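Local coordinates for protein nidogen (Mus musculus, PDB 1NPE) that probably serves as a basement-membrane linker, its six-bladed YWTD beta-propeller domain binding a laminin chain, at residues 162-175 and 202-216. Sequence-based numbering, arbitrary orientation.
Sequences AQDNLGLPNGLTFD and RKVLEGLQYPFAVTS
The guanidinium of Arg202 meets the 162-175 segment by its edge: the carbonyl O of Asp164 and that of Asn165 lie there near its plane, as does a water that accepts from Gln163 N and, weakly, from Arg202 NH2. Arg202 NH2 donates to Asp164 O at 2.7 Å, from somewhat above the carbonyl plane, and NH1 adds a weak second bond to the same oxygen. Ala162 CB approaches obliquely, 3.6 Å from Arg202 NH2. An extended chain from CG to NE carries the group to this turn, and Glu192 forms a salt bridge with Arg202 NH1, a further polar tie that would limit its rotation.

A second flat group, the Asn170 amide, also works through its edge. Asn170 ND2 donates to Pro211 O at 3.1 Å and 175°, the acceptor lying in the amide plane and the donor in the carbonyl plane. Asn170 OD1 accepts from Arg125 and also bonds a polar side chain of another protein's chain; Tyr210 OH, too, has a polar partner on that chain. Leu168 CD1 lies obliquely to the Tyr210 ring, 3.6 Å from Tyr210 OH.

Strands 169-175 and 211-216 run parallel (5° between axes, closest approach 4.8 Å). With no side chain on Gly171, its CA comes close to Ala213 CA. Asn170 O and Phe212 O are both acceptors, 3.5 Å apart, and a water donating to both bridges them. Val214 CG1 packs 3.7 Å from Gly171 C. Farther along, Thr173 OG1, anti to the backbone N (chi1 -174°), shares a 3.1 Å hydrogen bond with Ser216 OG.

The two strands are the innermost of successive propeller blades, side by side near the central axis. Strand 180-185 pairs with 169-175 and takes Val214 and Pro211 on Val184, while strand 220-225 backs 211-217; Arg202, on outer strand 201-206, ties its blade's last strand to the turn leaving strand 159-162 of the preceding blade.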
loop_
_atom_site.group_PDB
_atom_site.type_symbol
_atom_site.label_atom_id
_atom_site.label_comp_id
_atom_site.label_asym_id
_atom_site.label_seq_id
_atom_site.Cartn_x
_atom_site.Cartn_y
_atom_site.Cartn_z
ATOM N N ALA A 162 -16.887 -3.273 -9.129
ATOM C CA ALA A 162 -17.643 -2.917 -7.926
ATOM C C ALA A 162 -17.243 -1.500 -7.543
ATOM O O ALA A 162 -16.066 -1.135 -7.617
ATOM C CB ALA A 162 -17.340 -3.883 -6.789
ATOM N N GLN A 163 -18.217 -0.719 -7.088
ATOM C CA GLN A 163 -17.979 0.681 -6.741
ATOM C C GLN A 163 -18.736 1.069 -5.478
ATOM O O GLN A 163 -18.219 1.793 -4.624
ATOM C CB GLN A 163 -18.459 1.536 -7.909
ATOM C CG GLN A 163 -17.794 2.865 -8.077
ATOM C CD GLN A 163 -18.261 3.547 -9.349
ATOM O OE1 GLN A 163 -17.754 3.275 -10.436
ATOM N NE2 GLN A 163 -19.264 4.404 -9.222
ATOM N N ASP A 164 -19.975 0.596 -5.382
ATOM C CA ASP A 164 -20.838 0.875 -4.242
ATOM C C ASP A 164 -20.500 -0.004 -3.058
ATOM O O ASP A 164 -19.960 -1.100 -3.213
ATOM C CB ASP A 164 -22.303 0.643 -4.618
ATOM C CG ASP A 164 -22.806 1.623 -5.657
ATOM O OD1 ASP A 164 -22.087 2.598 -5.981
ATOM O OD2 ASP A 164 -23.941 1.422 -6.138
ATOM N N ASN A 165 -20.856 0.477 -1.875
ATOM C CA ASN A 165 -20.623 -0.241 -0.631
ATOM C C ASN A 165 -19.200 -0.760 -0.464
ATOM O O ASN A 165 -18.984 -1.913 -0.094
ATOM C CB ASN A 165 -21.638 -1.376 -0.475
ATOM C CG ASN A 165 -23.063 -0.871 -0.381
ATOM O OD1 ASN A 165 -23.965 -1.406 -1.027
ATOM N ND2 ASN A 165 -23.274 0.167 0.426
ATOM N N LEU A 166 -18.237 0.082 -0.816
ATOM C CA LEU A 166 -16.821 -0.235 -0.665
ATOM C C LEU A 166 -16.242 0.873 0.202
ATOM O O LEU A 166 -16.659 2.025 0.088
ATOM C CB LEU A 166 -16.097 -0.245 -2.020
ATOM C CG LEU A 166 -16.313 -1.383 -3.025
ATOM C CD1 LEU A 166 -15.480 -1.123 -4.287
ATOM C CD2 LEU A 166 -15.909 -2.705 -2.407
ATOM N N GLY A 167 -15.311 0.522 1.083
ATOM C CA GLY A 167 -14.689 1.511 1.942
ATOM C C GLY A 167 -13.199 1.574 1.679
ATOM O O GLY A 167 -12.701 2.516 1.062
ATOM N N LEU A 168 -12.479 0.566 2.158
ATOM C CA LEU A 168 -11.045 0.482 1.962
ATOM C C LEU A 168 -10.680 -0.917 1.447
ATOM O O LEU A 168 -10.255 -1.784 2.223
ATOM C CB LEU A 168 -10.312 0.784 3.277
ATOM C CG LEU A 168 -10.550 2.153 3.935
ATOM C CD1 LEU A 168 -9.871 2.215 5.315
ATOM C CD2 LEU A 168 -10.041 3.276 3.039
ATOM N N PRO A 169 -10.948 -1.194 0.154
ATOM C CA PRO A 169 -10.610 -2.517 -0.390
ATOM C C PRO A 169 -9.093 -2.605 -0.514
ATOM O O PRO A 169 -8.506 -2.058 -1.442
ATOM C CB PRO A 169 -11.312 -2.524 -1.750
ATOM C CG PRO A 169 -11.345 -1.080 -2.143
ATOM C CD PRO A 169 -11.684 -0.389 -0.838
ATOM N N ASN A 170 -8.462 -3.248 0.466
ATOM C CA ASN A 170 -7.011 -3.362 0.495
ATOM C C ASN A 170 -6.380 -4.485 -0.313
ATOM O O ASN A 170 -5.289 -4.332 -0.841
ATOM C CB ASN A 170 -6.523 -3.400 1.941
ATOM C CG ASN A 170 -6.616 -2.043 2.618
ATOM O OD1 ASN A 170 -6.435 -0.999 1.977
ATOM N ND2 ASN A 170 -6.887 -2.047 3.915
ATOM N N GLY A 171 -7.051 -5.623 -0.385
ATOM C CA GLY A 171 -6.511 -6.729 -1.143
ATOM C C GLY A 171 -7.603 -7.562 -1.775
ATOM O O GLY A 171 -8.764 -7.501 -1.366
ATOM N N LEU A 172 -7.254 -8.277 -2.834
ATOM C CA LEU A 172 -8.222 -9.148 -3.483
ATOM C C LEU A 172 -7.560 -10.431 -3.949
ATOM O O LEU A 172 -6.330 -10.540 -3.991
ATOM C CB LEU A 172 -8.958 -8.440 -4.625
ATOM C CG LEU A 172 -8.356 -8.303 -6.017
ATOM C CD1 LEU A 172 -9.256 -7.378 -6.802
ATOM C CD2 LEU A 172 -6.944 -7.744 -5.952
ATOM N N THR A 173 -8.374 -11.414 -4.283
ATOM C CA THR A 173 -7.827 -12.685 -4.716
ATOM C C THR A 173 -8.804 -13.347 -5.670
ATOM O O THR A 173 -10.001 -13.066 -5.628
ATOM C CB THR A 173 -7.515 -13.594 -3.484
ATOM O OG1 THR A 173 -6.842 -14.780 -3.919
ATOM C CG2 THR A 173 -8.788 -13.958 -2.719
ATOM N N PHE A 174 -8.292 -14.170 -6.570
ATOM C CA PHE A 174 -9.152 -14.841 -7.531
ATOM C C PHE A 174 -8.966 -16.345 -7.513
ATOM O O PHE A 174 -7.841 -16.838 -7.558
ATOM C CB PHE A 174 -8.899 -14.313 -8.948
ATOM C CG PHE A 174 -9.876 -14.832 -9.972
ATOM C CD1 PHE A 174 -11.114 -14.221 -10.143
ATOM C CD2 PHE A 174 -9.557 -15.931 -10.767
ATOM C CE1 PHE A 174 -12.024 -14.696 -11.092
ATOM C CE2 PHE A 174 -10.458 -16.411 -11.714
ATOM C CZ PHE A 174 -11.693 -15.793 -11.879
ATOM N N ASP A 175 -10.081 -17.066 -7.445
ATOM C CA ASP A 175 -10.065 -18.525 -7.440
ATOM C C ASP A 175 -10.644 -19.007 -8.767
ATOM O O ASP A 175 -11.848 -18.895 -9.010
ATOM C CB ASP A 175 -10.888 -19.068 -6.270
ATOM C CG ASP A 175 -10.735 -20.565 -6.103
ATOM O OD1 ASP A 175 -11.596 -21.318 -6.603
ATOM O OD2 ASP A 175 -9.740 -20.987 -5.479
ATOM N N ARG A 202 -23.049 -10.266 -4.616
ATOM C CA ARG A 202 -21.904 -10.366 -3.723
ATOM C C ARG A 202 -22.141 -11.155 -2.431
ATOM O O ARG A 202 -23.040 -10.827 -1.653
ATOM C CB ARG A 202 -21.436 -8.974 -3.308
ATOM C CG ARG A 202 -21.115 -7.995 -4.407
ATOM C CD ARG A 202 -20.389 -6.849 -3.743
ATOM N NE ARG A 202 -20.424 -5.608 -4.494
ATOM C CZ ARG A 202 -20.175 -4.418 -3.964
ATOM N NH1 ARG A 202 -19.872 -4.303 -2.674
ATOM N NH2 ARG A 202 -20.230 -3.340 -4.728
ATOM N N LYS A 203 -21.308 -12.169 -2.194
ATOM C CA LYS A 203 -21.370 -12.959 -0.966
ATOM C C LYS A 203 -20.593 -12.114 0.024
ATOM O O LYS A 203 -19.537 -11.586 -0.326
ATOM C CB LYS A 203 -20.588 -14.260 -1.099
ATOM C CG LYS A 203 -21.264 -15.442 -1.740
ATOM C CD LYS A 203 -20.302 -16.627 -1.597
ATOM C CE LYS A 203 -20.793 -17.890 -2.279
ATOM N NZ LYS A 203 -19.712 -18.914 -2.302
ATOM N N VAL A 204 -21.075 -11.984 1.253
ATOM C CA VAL A 204 -20.336 -11.193 2.221
ATOM C C VAL A 204 -20.116 -11.874 3.568
ATOM O O VAL A 204 -21.011 -12.510 4.120
ATOM C CB VAL A 204 -20.959 -9.767 2.448
ATOM C CG1 VAL A 204 -21.598 -9.231 1.174
ATOM C CG2 VAL A 204 -21.933 -9.762 3.595
ATOM N N LEU A 205 -18.887 -11.766 4.059
ATOM C CA LEU A 205 -18.500 -12.299 5.351
ATOM C C LEU A 205 -18.217 -11.068 6.211
ATOM O O LEU A 205 -17.409 -10.225 5.837
ATOM C CB LEU A 205 -17.238 -13.156 5.229
ATOM C CG LEU A 205 -16.619 -13.594 6.564
ATOM C CD1 LEU A 205 -17.602 -14.457 7.340
ATOM C CD2 LEU A 205 -15.319 -14.341 6.322
ATOM N N GLU A 206 -18.894 -10.957 7.349
ATOM C CA GLU A 206 -18.712 -9.812 8.236
ATOM C C GLU A 206 -17.765 -10.071 9.401
ATOM O O GLU A 206 -17.334 -11.201 9.631
ATOM C CB GLU A 206 -20.068 -9.358 8.779
ATOM C CG GLU A 206 -21.128 -9.171 7.707
ATOM C CD GLU A 206 -21.847 -7.840 7.817
ATOM O OE1 GLU A 206 -21.173 -6.785 7.719
ATOM O OE2 GLU A 206 -23.086 -7.851 7.996
ATOM N N GLY A 207 -17.429 -9.002 10.116
ATOM C CA GLY A 207 -16.566 -9.114 11.279
ATOM C C GLY A 207 -15.066 -8.993 11.090
ATOM O O GLY A 207 -14.318 -9.287 12.028
ATOM N N LEU A 208 -14.608 -8.582 9.910
ATOM C CA LEU A 208 -13.169 -8.437 9.689
ATOM C C LEU A 208 -12.688 -7.105 10.271
ATOM O O LEU A 208 -13.123 -6.035 9.846
ATOM C CB LEU A 208 -12.809 -8.568 8.201
ATOM C CG LEU A 208 -12.918 -9.965 7.566
ATOM C CD1 LEU A 208 -14.378 -10.398 7.444
ATOM C CD2 LEU A 208 -12.249 -9.965 6.192
ATOM N N GLN A 209 -11.797 -7.189 11.254
ATOM C CA GLN A 209 -11.272 -6.015 11.951
ATOM C C GLN A 209 -10.527 -4.983 11.097
ATOM O O GLN A 209 -10.982 -3.850 10.959
ATOM C CB GLN A 209 -10.413 -6.466 13.133
ATOM C CG GLN A 209 -11.128 -7.440 14.064
ATOM C CD GLN A 209 -11.389 -6.855 15.441
ATOM O OE1 GLN A 209 -12.299 -6.045 15.625
ATOM N NE2 GLN A 209 -10.590 -7.267 16.417
ATOM N N TYR A 210 -9.370 -5.349 10.558
ATOM C CA TYR A 210 -8.611 -4.435 9.712
ATOM C C TYR A 210 -7.736 -5.210 8.753
ATOM O O TYR A 210 -6.511 -5.242 8.885
ATOM C CB TYR A 210 -7.755 -3.452 10.530
ATOM C CG TYR A 210 -7.507 -2.161 9.771
ATOM C CD1 TYR A 210 -8.286 -1.029 10.015
ATOM C CD2 TYR A 210 -6.561 -2.099 8.747
ATOM C CE1 TYR A 210 -8.137 0.129 9.252
ATOM C CE2 TYR A 210 -6.405 -0.947 7.979
ATOM C CZ TYR A 210 -7.197 0.158 8.234
ATOM O OH TYR A 210 -7.078 1.273 7.455
ATOM N N PRO A 211 -8.364 -5.833 7.749
ATOM C CA PRO A 211 -7.689 -6.633 6.727
ATOM C C PRO A 211 -6.793 -5.783 5.846
ATOM O O PRO A 211 -7.165 -4.671 5.473
ATOM C CB PRO A 211 -8.847 -7.165 5.880
ATOM C CG PRO A 211 -10.054 -6.966 6.691
ATOM C CD PRO A 211 -9.799 -5.718 7.455
ATOM N N PHE A 212 -5.626 -6.319 5.506
ATOM C CA PHE A 212 -4.708 -5.628 4.615
ATOM C C PHE A 212 -4.540 -6.376 3.292
ATOM O O PHE A 212 -4.585 -5.769 2.223
ATOM C CB PHE A 212 -3.329 -5.430 5.242
ATOM C CG PHE A 212 -2.352 -4.803 4.300
ATOM C CD1 PHE A 212 -2.356 -3.425 4.098
ATOM C CD2 PHE A 212 -1.492 -5.594 3.531
ATOM C CE1 PHE A 212 -1.530 -2.843 3.143
ATOM C CE2 PHE A 212 -0.665 -5.020 2.578
ATOM C CZ PHE A 212 -0.686 -3.640 2.380
ATOM N N ALA A 213 -4.250 -7.673 3.371
ATOM C CA ALA A 213 -4.060 -8.476 2.173
ATOM C C ALA A 213 -4.778 -9.803 2.309
ATOM O O ALA A 213 -5.104 -10.237 3.416
ATOM C CB ALA A 213 -2.583 -8.705 1.912
ATOM N N VAL A 214 -4.995 -10.460 1.178
ATOM C CA VAL A 214 -5.687 -11.730 1.188
ATOM C C VAL A 214 -5.234 -12.590 0.027
ATOM O O VAL A 214 -4.762 -12.085 -0.998
ATOM C CB VAL A 214 -7.212 -11.524 1.091
ATOM C CG1 VAL A 214 -7.591 -10.978 -0.292
ATOM C CG2 VAL A 214 -7.949 -12.812 1.399
ATOM N N THR A 215 -5.340 -13.895 0.225
ATOM C CA THR A 215 -4.997 -14.876 -0.786
ATOM C C THR A 215 -5.954 -16.039 -0.553
ATOM O O THR A 215 -6.599 -16.124 0.499
ATOM C CB THR A 215 -3.515 -15.342 -0.687
ATOM O OG1 THR A 215 -3.197 -16.160 -1.820
ATOM C CG2 THR A 215 -3.268 -16.143 0.588
ATOM N N SER A 216 -6.084 -16.912 -1.539
ATOM C CA SER A 216 -6.994 -18.032 -1.388
ATOM C C SER A 216 -6.400 -19.383 -1.737
ATOM O O SER A 216 -5.418 -19.486 -2.475
ATOM C CB SER A 216 -8.276 -17.796 -2.198
ATOM O OG SER A 216 -8.015 -17.666 -3.589
HETATM O O HOH W 1 -20.972 -1.582 -7.385
HETATM O O HOH W 2 -3.157 -6.099 -0.166
#